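Local coordinates for acidocalcisomal pyrophosphatase (Trypanosoma cruzi, PDB 5CUX), which probably hydrolyses inorganic pyrophosphate with magnesium as cofactor, this chain being the part that carries its pyrophosphatase domain, at residues Pro75-Asn80 with Ala167-Gly172; Thr131-Asp136 with Gln181-Val186; Thr89-Glu94 with Pro113-His118; Leu174-Asp179 with Val230-Val235. All blocks are in the same frame, centred on the assembly; numbering follows the deposited sequence.

How the contacts relate
Contacts 1, 2 and 4 all reach one mixed sheet. Contact 1 and contact 4 use successive parts of strand 165-178, with centres about 24 Å apart. The second segment of contact 2 lies on the neighbouring strand 181-190 and touches both: V170 CG2 is 3.9 Å from V186 CG1, and K185 O is 2.9 Å from L174 N in a probable hydrogen bond. Contact 3 stands off the sheet, its nearest atoms about 8 Å from those of contact 4. These two meet the same pyrophosphate through K92, R114 and D178. Contact 2 supplies D183, which binds magnesium in another structure of this protein; none is bound to this chain here. Contact 1 holds a second pyrophosphate.

Contact 1 of 4, residues Pro75-Asn80 with Ala167-Gly172. With POP (pyrophosphate 2-), chain C; PO4 (phosphate ion), chain J.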
# COMPACT_ATOMS: atom_id res chain seq x y z
N PRO A 75 6.04 20.55 5.81
CA PRO A 75 7.16 20.53 6.77
C PRO A 75 8.04 19.33 6.60
O PRO A 75 7.57 18.27 6.25
CB PRO A 75 6.46 20.50 8.11
CG PRO A 75 4.99 20.84 7.79
CD PRO A 75 4.77 20.22 6.46
N MET A 76 9.33 19.49 6.88
CA MET A 76 10.28 18.38 6.75
C MET A 76 10.24 17.41 7.91
O MET A 76 10.17 17.81 9.07
CB MET A 76 11.67 18.91 6.63
CG MET A 76 11.91 19.69 5.36
SD MET A 76 13.37 20.77 5.45
CE MET A 76 12.46 22.39 6.11
N ASN A 77 10.31 16.12 7.59
CA ASN A 77 10.31 15.08 8.59
C ASN A 77 10.94 13.80 8.03
O ASN A 77 10.22 12.87 7.76
CB ASN A 77 8.89 14.81 9.03
CG ASN A 77 8.81 13.86 10.20
OD1 ASN A 77 9.78 13.16 10.48
ND2 ASN A 77 7.64 13.81 10.88
N ARG A 78 12.26 13.77 7.81
CA ARG A 78 12.96 12.57 7.33
C ARG A 78 14.25 12.58 8.12
O ARG A 78 15.13 13.37 7.84
CB ARG A 78 13.27 12.59 5.81
CG ARG A 78 12.37 11.64 4.93
CD ARG A 78 12.43 11.71 3.30
NE ARG A 78 11.45 10.76 2.69
CZ ARG A 78 11.17 10.53 1.38
NH1 ARG A 78 10.25 9.62 1.04
NH2 ARG A 78 11.79 11.20 0.40
N TYR A 79 14.33 11.75 9.15
CA TYR A 79 15.56 11.66 9.95
C TYR A 79 16.28 10.35 9.69
O TYR A 79 15.65 9.40 9.20
CB TYR A 79 15.23 11.68 11.41
CG TYR A 79 14.59 12.93 11.88
CD1 TYR A 79 13.25 13.17 11.65
CD2 TYR A 79 15.34 13.90 12.57
CE1 TYR A 79 12.66 14.34 12.11
CE2 TYR A 79 14.75 15.05 13.04
CZ TYR A 79 13.42 15.27 12.81
OH TYR A 79 12.84 16.39 13.32
N ASN A 80 17.59 10.29 9.99
CA ASN A 80 18.30 9.01 9.82
C ASN A 80 18.17 8.23 11.15
O ASN A 80 18.13 8.80 12.24
CB ASN A 80 19.78 9.19 9.44
CG ASN A 80 19.99 9.22 7.90
OD1 ASN A 80 19.50 8.37 7.16
ND2 ASN A 80 20.76 10.21 7.43
N ALA A 167 16.09 6.08 6.52
CA ALA A 167 15.30 7.28 6.73
C ALA A 167 13.99 6.95 7.41
O ALA A 167 13.31 6.03 7.01
CB ALA A 167 15.04 7.88 5.46
N VAL A 168 13.62 7.69 8.45
CA VAL A 168 12.38 7.39 9.14
C VAL A 168 11.63 8.67 9.35
O VAL A 168 12.22 9.72 9.34
CB VAL A 168 12.64 6.78 10.51
CG1 VAL A 168 13.50 5.49 10.36
CG2 VAL A 168 13.29 7.80 11.43
N LYS A 169 10.32 8.58 9.56
CA LYS A 169 9.52 9.76 9.82
C LYS A 169 9.25 9.76 11.33
O LYS A 169 8.85 8.75 11.90
CB LYS A 169 8.24 9.62 9.01
CG LYS A 169 7.11 10.60 9.29
CD LYS A 169 5.95 10.19 8.40
CE LYS A 169 4.75 11.08 8.54
NZ LYS A 169 3.79 10.76 7.43
N VAL A 170 9.50 10.88 12.01
CA VAL A 170 9.27 10.93 13.45
C VAL A 170 7.78 11.18 13.74
O VAL A 170 7.18 12.09 13.16
CB VAL A 170 10.13 12.00 14.07
CG1 VAL A 170 9.57 12.43 15.38
CG2 VAL A 170 11.53 11.49 14.24
N LEU A 171 7.19 10.37 14.63
CA LEU A 171 5.77 10.42 14.96
C LEU A 171 5.41 10.78 16.37
O LEU A 171 4.24 11.08 16.61
CB LEU A 171 5.09 9.08 14.72
CG LEU A 171 5.23 8.49 13.34
CD1 LEU A 171 4.99 7.00 13.38
CD2 LEU A 171 4.25 9.16 12.43
N GLY A 172 6.35 10.73 17.30
CA GLY A 172 5.97 11.05 18.68
C GLY A 172 7.07 10.65 19.64
O GLY A 172 8.18 10.22 19.21
P1 POP C . 9.13 15.26 4.19
O1 POP C . 8.24 16.43 3.71
O2 POP C . 9.24 14.20 3.07
O3 POP C . 8.44 14.62 5.41
O POP C . 10.53 15.83 4.55
P2 POP C . 11.70 16.01 3.55
O4 POP C . 11.49 17.28 2.70
O5 POP C . 11.81 14.79 2.63
O6 POP C . 13.02 16.19 4.31
P PO4 J . 16.43 3.92 3.23
O1 PO4 J . 16.63 3.48 1.82
O2 PO4 J . 15.48 5.06 3.27
O3 PO4 J . 15.89 2.76 4.02
O4 PO4 J . 17.73 4.35 3.80
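A chi1 of -173° at N77 swings CG away from its own backbone N and carries the amide across to the main chain of V170. Two hydrogen bonds form there. V170 N donates to N77 OD1 at 2.8 Å, coming in slightly tilted from the amide carbonyl plane. N77 ND2 donates to V170 O at 2.9 Å, almost straight (174°), in the carbonyl plane and on a lone pair. The amide uses both its ends on one residue, which fixes its rotation. K169 CG packs 3.6 Å from N77 ND2, the two side chains crossing at about a right angle. The amino group of K169 goes elsewhere, to the carbonyl of C196. Beyond N77, ordinary antiparallel pairing takes over: Y79 N bonds V168 O at 2.9 Å, and V168 N bonds Y79 O at 2.8 Å. The Y79 ring leans on V170, with CD1 3.5 Å from V170 CG2, and M247 and I250 of helix 243-262 touch it too. N77 N turns the other way and donates to the bridging O of a pyrophosphate at 3.1 Å. R68 and K70 bond the same ligand, while R78 passes it and reaches H191. Thus N77 extends the strand pairing with its side chain and gives its backbone N-H to the ligand. Malate bound by N77 and R78 in another structure of this protein is consistent with a general anion pocket.

Contact 2 of 4, residues Thr131-Asp136 with Gln181-Val186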
# COMPACT_ATOMS: atom_id res chain seq x y z
N THR A 131 22.91 13.15 17.98
CA THR A 131 22.12 13.59 19.11
C THR A 131 22.87 13.32 20.41
O THR A 131 23.75 12.48 20.48
CB THR A 131 20.70 12.93 19.15
OG1 THR A 131 20.81 11.51 19.07
CG2 THR A 131 19.84 13.48 18.02
N TRP A 132 22.54 14.08 21.44
CA TRP A 132 23.15 13.89 22.73
C TRP A 132 22.19 14.38 23.80
O TRP A 132 21.73 15.52 23.80
CB TRP A 132 24.48 14.60 22.79
CG TRP A 132 25.30 14.15 23.97
CD1 TRP A 132 25.77 12.87 24.25
CD2 TRP A 132 25.75 14.98 25.05
NE1 TRP A 132 26.47 12.87 25.44
CE2 TRP A 132 26.47 14.15 25.95
CE3 TRP A 132 25.60 16.34 25.34
CZ2 TRP A 132 27.05 14.65 27.12
CZ3 TRP A 132 26.17 16.84 26.51
CH2 TRP A 132 26.89 16.00 27.39
N GLU A 133 21.86 13.48 24.72
CA GLU A 133 20.93 13.77 25.78
C GLU A 133 21.82 14.11 26.97
O GLU A 133 22.10 13.26 27.77
CB GLU A 133 20.08 12.53 26.03
CG GLU A 133 18.57 12.69 26.20
CD GLU A 133 17.98 11.53 27.05
OE1 GLU A 133 18.56 11.21 28.13
OE2 GLU A 133 16.95 10.92 26.67
N SER A 134 22.24 15.36 27.07
CA SER A 134 23.15 15.84 28.11
C SER A 134 22.79 15.74 29.56
O SER A 134 21.68 16.13 29.97
CB SER A 134 23.47 17.29 27.87
OG SER A 134 24.39 17.72 28.83
N THR A 135 23.75 15.29 30.37
CA THR A 135 23.50 15.20 31.82
C THR A 135 23.40 16.61 32.37
O THR A 135 22.76 16.84 33.41
CB THR A 135 24.61 14.46 32.59
OG1 THR A 135 25.84 14.50 31.83
CG2 THR A 135 24.20 13.02 32.85
N ASP A 136 24.02 17.57 31.68
CA ASP A 136 23.95 18.94 32.11
C ASP A 136 22.63 19.63 31.78
O ASP A 136 22.53 20.84 31.90
CB ASP A 136 25.07 19.72 31.48
CG ASP A 136 26.37 19.53 32.20
OD1 ASP A 136 26.42 19.92 33.39
OD2 ASP A 136 27.33 19.01 31.57
N GLN A 181 17.71 9.20 35.40
CA GLN A 181 17.88 10.11 34.30
C GLN A 181 16.71 10.01 33.33
O GLN A 181 15.89 9.11 33.44
CB GLN A 181 19.18 9.81 33.61
CG GLN A 181 20.32 9.76 34.57
CD GLN A 181 21.54 9.17 33.90
OE1 GLN A 181 21.46 8.08 33.32
NE2 GLN A 181 22.68 9.87 33.96
N MET A 182 16.64 10.99 32.41
CA MET A 182 15.63 11.08 31.37
C MET A 182 16.09 10.15 30.28
O MET A 182 17.28 10.11 29.98
CB MET A 182 15.64 12.45 30.73
CG MET A 182 14.33 13.15 30.64
SD MET A 182 13.02 12.18 30.02
CE MET A 182 11.77 12.81 31.02
N ASP A 183 15.16 9.42 29.67
CA ASP A 183 15.54 8.54 28.57
C ASP A 183 14.44 8.59 27.52
O ASP A 183 13.45 7.86 27.59
CB ASP A 183 15.74 7.12 29.06
CG ASP A 183 16.25 6.22 27.99
OD1 ASP A 183 16.98 6.68 27.12
OD2 ASP A 183 15.94 5.03 28.02
N TRP A 184 14.58 9.47 26.54
CA TRP A 184 13.52 9.57 25.56
C TRP A 184 13.49 8.37 24.62
O TRP A 184 14.54 7.79 24.25
CB TRP A 184 13.67 10.86 24.74
CG TRP A 184 13.55 12.16 25.51
CD1 TRP A 184 14.59 13.03 25.83
CD2 TRP A 184 12.35 12.75 26.05
NE1 TRP A 184 14.09 14.10 26.54
CE2 TRP A 184 12.73 13.96 26.69
CE3 TRP A 184 11.00 12.38 26.05
CZ2 TRP A 184 11.80 14.80 27.33
CZ3 TRP A 184 10.07 13.22 26.68
CH2 TRP A 184 10.47 14.41 27.31
N LYS A 185 12.28 7.97 24.25
CA LYS A 185 12.10 6.91 23.28
C LYS A 185 11.32 7.58 22.15
O LYS A 185 10.12 7.82 22.28
CB LYS A 185 11.27 5.74 23.83
CG LYS A 185 11.85 5.03 25.05
CD LYS A 185 13.25 4.54 24.85
CE LYS A 185 13.69 3.85 26.13
NZ LYS A 185 15.16 3.47 26.08
N VAL A 186 12.01 7.91 21.06
CA VAL A 186 11.39 8.56 19.91
C VAL A 186 10.68 7.45 19.11
O VAL A 186 11.29 6.41 18.80
CB VAL A 186 12.48 9.26 19.04
CG1 VAL A 186 11.96 9.67 17.68
CG2 VAL A 186 12.98 10.47 19.75
O HOH W 1 17.07 8.86 24.67
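E133 OE2 is held by the backbone N-H of W184 and by a water. The E133 chain is extended beyond CG (chi2 -154°), which takes the carboxylate across to W184. The bond from W184 N is 2.8 Å long and nearly straight (169°), and it meets OE2 almost along the C-O axis of the carboxylate. The water lies 2.9 Å from E133 OE2 and 2.8 Å from W184 O, linking the acid to the strand a second time. The indole stands across the carboxylate, their planes 89° apart, with W184 CD1 3.3 Å from E133 OE2. M182 SD sits over the centre of one indole face, 3.8 Å above the plane. The other carboxylate oxygen, E133 OE1, accepts from the backbone N of D146. D146, D151 and D183 bind magnesium in another structure of this protein, and no metal is bound to this chain here. E133 thus bonds the backbone of D146 and of W184, next to D183, which is consistent with a second-shell role. D183 is held in turn by K185, whose NZ makes a salt bridge of 2.6 Å to D183 OD2. The segment 131-136 is a loop after strand 124-128, and S134 shapes it with an ST turn. Behind the contact, W184 packs on I173 of strand 165-178, I150 of strand 150-154 and V249 of helix 243-262, and F139 meets its ring edge-to-face.

Contact 3 of 4, residues Thr89-Glu94 with Pro113-His118; sequences TRAKFE and PRFYKH. With POP (pyrophosphate 2-), chain D.
The backbones of R90-K92 and R114-Y116 meet in a single bridge at A91 and F115: Y116 N bonds R90 O at 2.8 Å, and K92 N bonds R114 O at 3.2 Å. R114 O also accepts from Q106. K92 is the central side chain. Its CG lies over one face of the Y116 ring, 3.8 Å from the centroid, in a CH-pi contact offset toward the rim. With chi1 at -74° and the rest of the chain extended, K92 crosses that ring at about a right angle and carries NZ on to the pyrophosphate. There K92 NZ makes a weak bond of 3.2 Å to O2 of the ligand. The same NZ lies above one face of the R114 guanidinium. R114 NH2 lies 3.6 Å from pyrophosphate O6, too long to count as a bond. The two positive groups are gathered round one anion, with D107 pairing to R114 as well. A91 packs its CB 3.7 Å from F115 CE2, and its CA lies off-centre over that ring. R90 NH1 reaches back to Y116 O in a weak bond of 3.4 Å, but the guanidinium is held mainly by D120 and by H118 of the third subunit. The contact thus joins a pyrophosphate pocket to a subunit interface. W219 of helix 212-222 meets the Y116 ring edge-to-face. Segment 89-94 ends in strand 93-95, and F115 packs on Q106 of its partner, strand 104-106.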
# COMPACT_ATOMS: atom_id res chain seq x y z
N THR A 89 14.45 -9.57 18.10
CA THR A 89 15.63 -10.18 18.70
C THR A 89 15.87 -9.68 20.13
O THR A 89 15.16 -8.77 20.61
CB THR A 89 16.83 -9.94 17.85
OG1 THR A 89 17.25 -8.58 17.96
CG2 THR A 89 16.49 -10.26 16.44
N ARG A 90 16.86 -10.28 20.82
CA ARG A 90 17.13 -9.85 22.19
C ARG A 90 18.57 -9.60 22.62
O ARG A 90 18.81 -9.43 23.80
CB ARG A 90 16.46 -10.80 23.22
CG ARG A 90 16.99 -12.23 23.30
CD ARG A 90 16.17 -13.04 24.28
NE ARG A 90 14.92 -13.58 23.74
CZ ARG A 90 13.85 -13.87 24.51
NH1 ARG A 90 13.88 -13.68 25.83
NH2 ARG A 90 12.73 -14.33 23.99
N ALA A 91 19.53 -9.58 21.70
CA ALA A 91 20.90 -9.29 22.09
C ALA A 91 21.00 -7.77 22.16
O ALA A 91 20.72 -7.10 21.17
CB ALA A 91 21.86 -9.82 21.05
N LYS A 92 21.39 -7.21 23.32
CA LYS A 92 21.53 -5.77 23.47
C LYS A 92 22.80 -5.29 22.79
O LYS A 92 23.86 -5.49 23.33
CB LYS A 92 21.68 -5.31 24.92
CG LYS A 92 20.46 -5.34 25.83
CD LYS A 92 20.74 -4.61 27.25
CE LYS A 92 19.89 -5.23 28.47
NZ LYS A 92 19.65 -4.44 29.77
N PHE A 93 22.70 -4.69 21.60
CA PHE A 93 23.85 -4.11 20.90
C PHE A 93 23.74 -2.59 21.13
O PHE A 93 22.67 -2.08 21.50
CB PHE A 93 23.78 -4.38 19.42
CG PHE A 93 24.22 -5.72 19.05
CD1 PHE A 93 25.55 -5.97 18.76
CD2 PHE A 93 23.31 -6.76 18.95
CE1 PHE A 93 25.96 -7.23 18.37
CE2 PHE A 93 23.72 -8.01 18.57
CZ PHE A 93 25.04 -8.25 18.27
N GLU A 94 24.84 -1.88 20.91
CA GLU A 94 24.84 -0.44 21.16
C GLU A 94 25.93 0.23 20.42
O GLU A 94 26.85 -0.43 19.92
CB GLU A 94 25.07 -0.17 22.64
CG GLU A 94 26.38 -0.78 23.20
CD GLU A 94 26.57 -0.53 24.71
OE1 GLU A 94 25.55 -0.36 25.41
OE2 GLU A 94 27.74 -0.51 25.19
N PRO A 113 28.14 -11.25 27.43
CA PRO A 113 27.33 -10.44 26.52
C PRO A 113 25.87 -10.40 27.02
O PRO A 113 25.33 -11.42 27.46
CB PRO A 113 27.47 -11.19 25.21
CG PRO A 113 28.85 -11.73 25.30
CD PRO A 113 28.87 -12.28 26.68
N ARG A 114 25.23 -9.23 26.95
CA ARG A 114 23.85 -9.04 27.41
C ARG A 114 22.76 -9.40 26.39
O ARG A 114 22.97 -9.25 25.17
CB ARG A 114 23.64 -7.60 27.89
CG ARG A 114 22.22 -7.37 28.42
CD ARG A 114 22.20 -6.83 29.87
NE ARG A 114 22.61 -5.42 29.94
CZ ARG A 114 22.75 -4.72 31.07
NH1 ARG A 114 22.53 -5.30 32.26
NH2 ARG A 114 23.10 -3.42 31.01
N PHE A 115 21.62 -9.87 26.91
CA PHE A 115 20.44 -10.27 26.14
C PHE A 115 19.27 -9.90 27.04
O PHE A 115 19.41 -9.92 28.26
CB PHE A 115 20.40 -11.80 25.91
CG PHE A 115 21.43 -12.33 24.93
CD1 PHE A 115 22.79 -12.39 25.28
CD2 PHE A 115 21.06 -12.72 23.64
CE1 PHE A 115 23.77 -12.83 24.33
CE2 PHE A 115 22.03 -13.15 22.68
CZ PHE A 115 23.38 -13.21 23.03
N TYR A 116 18.11 -9.56 26.47
CA TYR A 116 16.96 -9.20 27.29
C TYR A 116 16.33 -10.48 27.82
O TYR A 116 15.99 -11.37 27.05
CB TYR A 116 15.88 -8.43 26.51
CG TYR A 116 16.25 -7.04 26.05
CD1 TYR A 116 16.60 -6.04 26.96
CD2 TYR A 116 16.32 -6.75 24.69
CE1 TYR A 116 17.02 -4.80 26.52
CE2 TYR A 116 16.75 -5.52 24.25
CZ TYR A 116 17.10 -4.56 25.16
OH TYR A 116 17.62 -3.40 24.67
N LYS A 117 16.16 -10.55 29.12
CA LYS A 117 15.57 -11.72 29.77
C LYS A 117 14.04 -11.74 29.48
O LYS A 117 13.48 -12.77 29.09
CB LYS A 117 15.92 -11.62 31.28
CG LYS A 117 15.41 -12.67 32.29
CD LYS A 117 16.25 -13.97 32.40
CE LYS A 117 17.80 -13.76 32.31
NZ LYS A 117 18.33 -13.71 30.88
N HIS A 118 13.40 -10.59 29.63
CA HIS A 118 11.95 -10.43 29.42
C HIS A 118 11.34 -10.93 28.11
O HIS A 118 10.20 -11.36 28.08
CB HIS A 118 11.60 -8.94 29.59
CG HIS A 118 10.14 -8.64 29.52
ND1 HIS A 118 9.23 -9.17 30.41
CD2 HIS A 118 9.44 -7.77 28.74
CE1 HIS A 118 8.04 -8.63 30.19
NE2 HIS A 118 8.14 -7.78 29.19
P1 POP D . 19.00 -0.42 30.34
O1 POP D . 17.89 -1.16 29.56
O2 POP D . 20.03 -1.45 30.83
O3 POP D . 18.39 0.32 31.55
O POP D . 19.66 0.61 29.43
P2 POP D . 21.15 0.45 29.07
O4 POP D . 21.28 -0.53 27.88
O5 POP D . 21.74 1.82 28.68
O6 POP D . 21.91 -0.12 30.29

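Contact 4 of 4, residues Leu174-Asp179 with Val230-Val235; sequences LGMIDD and VENKFV. With POP (pyrophosphate 2-), chain D.
The F234 ring meets L174 and M176 obliquely through one corner, while H217 packs against it edge-to-face. These side chains sit where strands 165-178 and 233-242 pair antiparallel in the mixed sheet of the pyrophosphatase fold, M176 and F234 being a non-hydrogen-bonded pair. F234 CE1 is 3.5 Å from L174 CG and 3.4 Å from M176 CB. The sulfur of M176 adds a Met-aromatic contact, 5.3 Å from the ring centroid and 41° off the normal. A chi1 of 166° at M176 sets CG beside the carbonyl carbon, and the chain runs past the ring toward N232. Two backbone bonds flank the pair: V235 N to G175 O at 2.8 Å and I177 N to K233 O at 2.7 Å. On the face that carries I177, its CD1 is 3.6 Å from V235 CG1. G175 has no side chain, and V235 CG2 lies against its CA. Strand 181-190 runs along the other side of strand 165-178, and its M182 packs on both I177 and V235. Farther along, D178 lines the pyrophosphate pocket with Y223 and K224, and K224 also pairs with D179. M176 touches Y223, so the packing borders directly on that pocket. Past the last direct backbone bond, a water bridges the strands, 2.9 Å from I177 O and 2.9 Å from K233 N.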
# COMPACT_ATOMS: atom_id res chain seq x y z
N LEU A 174 8.14 9.17 23.91
CA LEU A 174 7.79 8.67 25.23
C LEU A 174 8.90 9.04 26.23
O LEU A 174 10.10 8.76 25.99
CB LEU A 174 7.66 7.14 25.18
CG LEU A 174 7.17 6.27 26.37
CD1 LEU A 174 5.76 6.65 26.85
CD2 LEU A 174 7.16 4.82 25.92
N GLY A 175 8.51 9.65 27.35
CA GLY A 175 9.52 10.02 28.32
C GLY A 175 9.70 8.98 29.40
O GLY A 175 8.98 8.99 30.40
N MET A 176 10.66 8.08 29.22
CA MET A 176 10.83 7.07 30.26
C MET A 176 11.98 7.45 31.18
O MET A 176 12.99 7.97 30.72
CB MET A 176 11.13 5.67 29.65
CG MET A 176 11.65 4.68 30.71
SD MET A 176 12.19 3.04 30.21
CE MET A 176 13.88 3.24 29.85
N ILE A 177 11.83 7.22 32.47
CA ILE A 177 12.93 7.52 33.36
C ILE A 177 13.72 6.22 33.51
O ILE A 177 13.14 5.19 33.81
CB ILE A 177 12.46 7.97 34.73
CG1 ILE A 177 11.43 9.11 34.62
CG2 ILE A 177 13.68 8.40 35.53
CD1 ILE A 177 11.85 10.28 33.69
N ASP A 178 15.02 6.28 33.26
CA ASP A 178 15.88 5.12 33.38
C ASP A 178 17.05 5.47 34.28
O ASP A 178 17.95 6.20 33.89
CB ASP A 178 16.40 4.70 32.01
CG ASP A 178 17.34 3.48 32.07
OD1 ASP A 178 18.07 3.35 33.05
OD2 ASP A 178 17.36 2.67 31.11
N ASP A 179 17.00 4.93 35.50
CA ASP A 179 18.03 5.10 36.52
C ASP A 179 18.24 6.55 36.94
O ASP A 179 19.38 7.03 37.02
CB ASP A 179 19.34 4.43 36.07
CG ASP A 179 19.17 2.89 35.87
OD1 ASP A 179 18.01 2.37 35.89
OD2 ASP A 179 20.21 2.20 35.69
N VAL A 230 12.93 -2.86 39.28
CA VAL A 230 11.55 -2.42 39.47
C VAL A 230 10.89 -1.93 38.16
O VAL A 230 11.54 -1.79 37.11
CB VAL A 230 11.48 -1.27 40.47
CG1 VAL A 230 10.04 -1.09 40.99
CG2 VAL A 230 12.41 -1.55 41.59
N GLU A 231 9.60 -1.66 38.22
CA GLU A 231 8.99 -1.15 37.02
C GLU A 231 9.70 0.15 36.76
O GLU A 231 10.46 0.63 37.59
CB GLU A 231 7.52 -0.89 37.22
CG GLU A 231 7.21 0.32 37.96
CD GLU A 231 5.73 0.48 38.00
OE1 GLU A 231 5.08 0.11 37.01
OE2 GLU A 231 5.19 0.96 39.01
N ASN A 232 9.46 0.72 35.58
CA ASN A 232 10.05 1.96 35.18
C ASN A 232 9.04 3.09 35.23
O ASN A 232 7.83 2.90 34.99
CB ASN A 232 10.60 1.82 33.79
CG ASN A 232 11.96 1.25 33.79
OD1 ASN A 232 12.39 0.63 32.83
ND2 ASN A 232 12.66 1.44 34.88
N LYS A 233 9.56 4.27 35.55
CA LYS A 233 8.76 5.47 35.67
C LYS A 233 8.67 6.26 34.37
O LYS A 233 9.56 6.21 33.54
CB LYS A 233 9.33 6.31 36.82
CG LYS A 233 8.91 5.83 38.21
CD LYS A 233 7.38 5.51 38.18
CE LYS A 233 6.88 4.69 39.42
NZ LYS A 233 6.71 5.54 40.67
N PHE A 234 7.58 6.99 34.19
CA PHE A 234 7.41 7.76 32.96
C PHE A 234 6.99 9.22 33.19
O PHE A 234 6.26 9.49 34.15
CB PHE A 234 6.32 7.11 32.11
CG PHE A 234 6.77 5.87 31.40
CD1 PHE A 234 7.42 5.96 30.16
CD2 PHE A 234 6.57 4.62 31.96
CE1 PHE A 234 7.87 4.81 29.51
CE2 PHE A 234 7.01 3.49 31.32
CZ PHE A 234 7.67 3.59 30.09
N VAL A 235 7.42 10.17 32.35
CA VAL A 235 6.91 11.54 32.56
C VAL A 235 5.58 11.68 31.78
O VAL A 235 5.18 10.77 31.03
CB VAL A 235 7.93 12.62 32.12
CG1 VAL A 235 9.18 12.53 32.93
CG2 VAL A 235 8.28 12.44 30.67
P1 POP D . 19.00 -0.42 30.34
O1 POP D . 17.89 -1.16 29.56
O2 POP D . 20.03 -1.45 30.83
O3 POP D . 18.39 0.32 31.55
O POP D . 19.66 0.61 29.43
P2 POP D . 21.15 0.45 29.07
O4 POP D . 21.28 -0.53 27.88
O5 POP D . 21.74 1.82 28.68
O6 POP D . 21.91 -0.12 30.29
O HOH W 2 6.17 10.02 28.12
O HOH W 3 12.29 4.57 36.52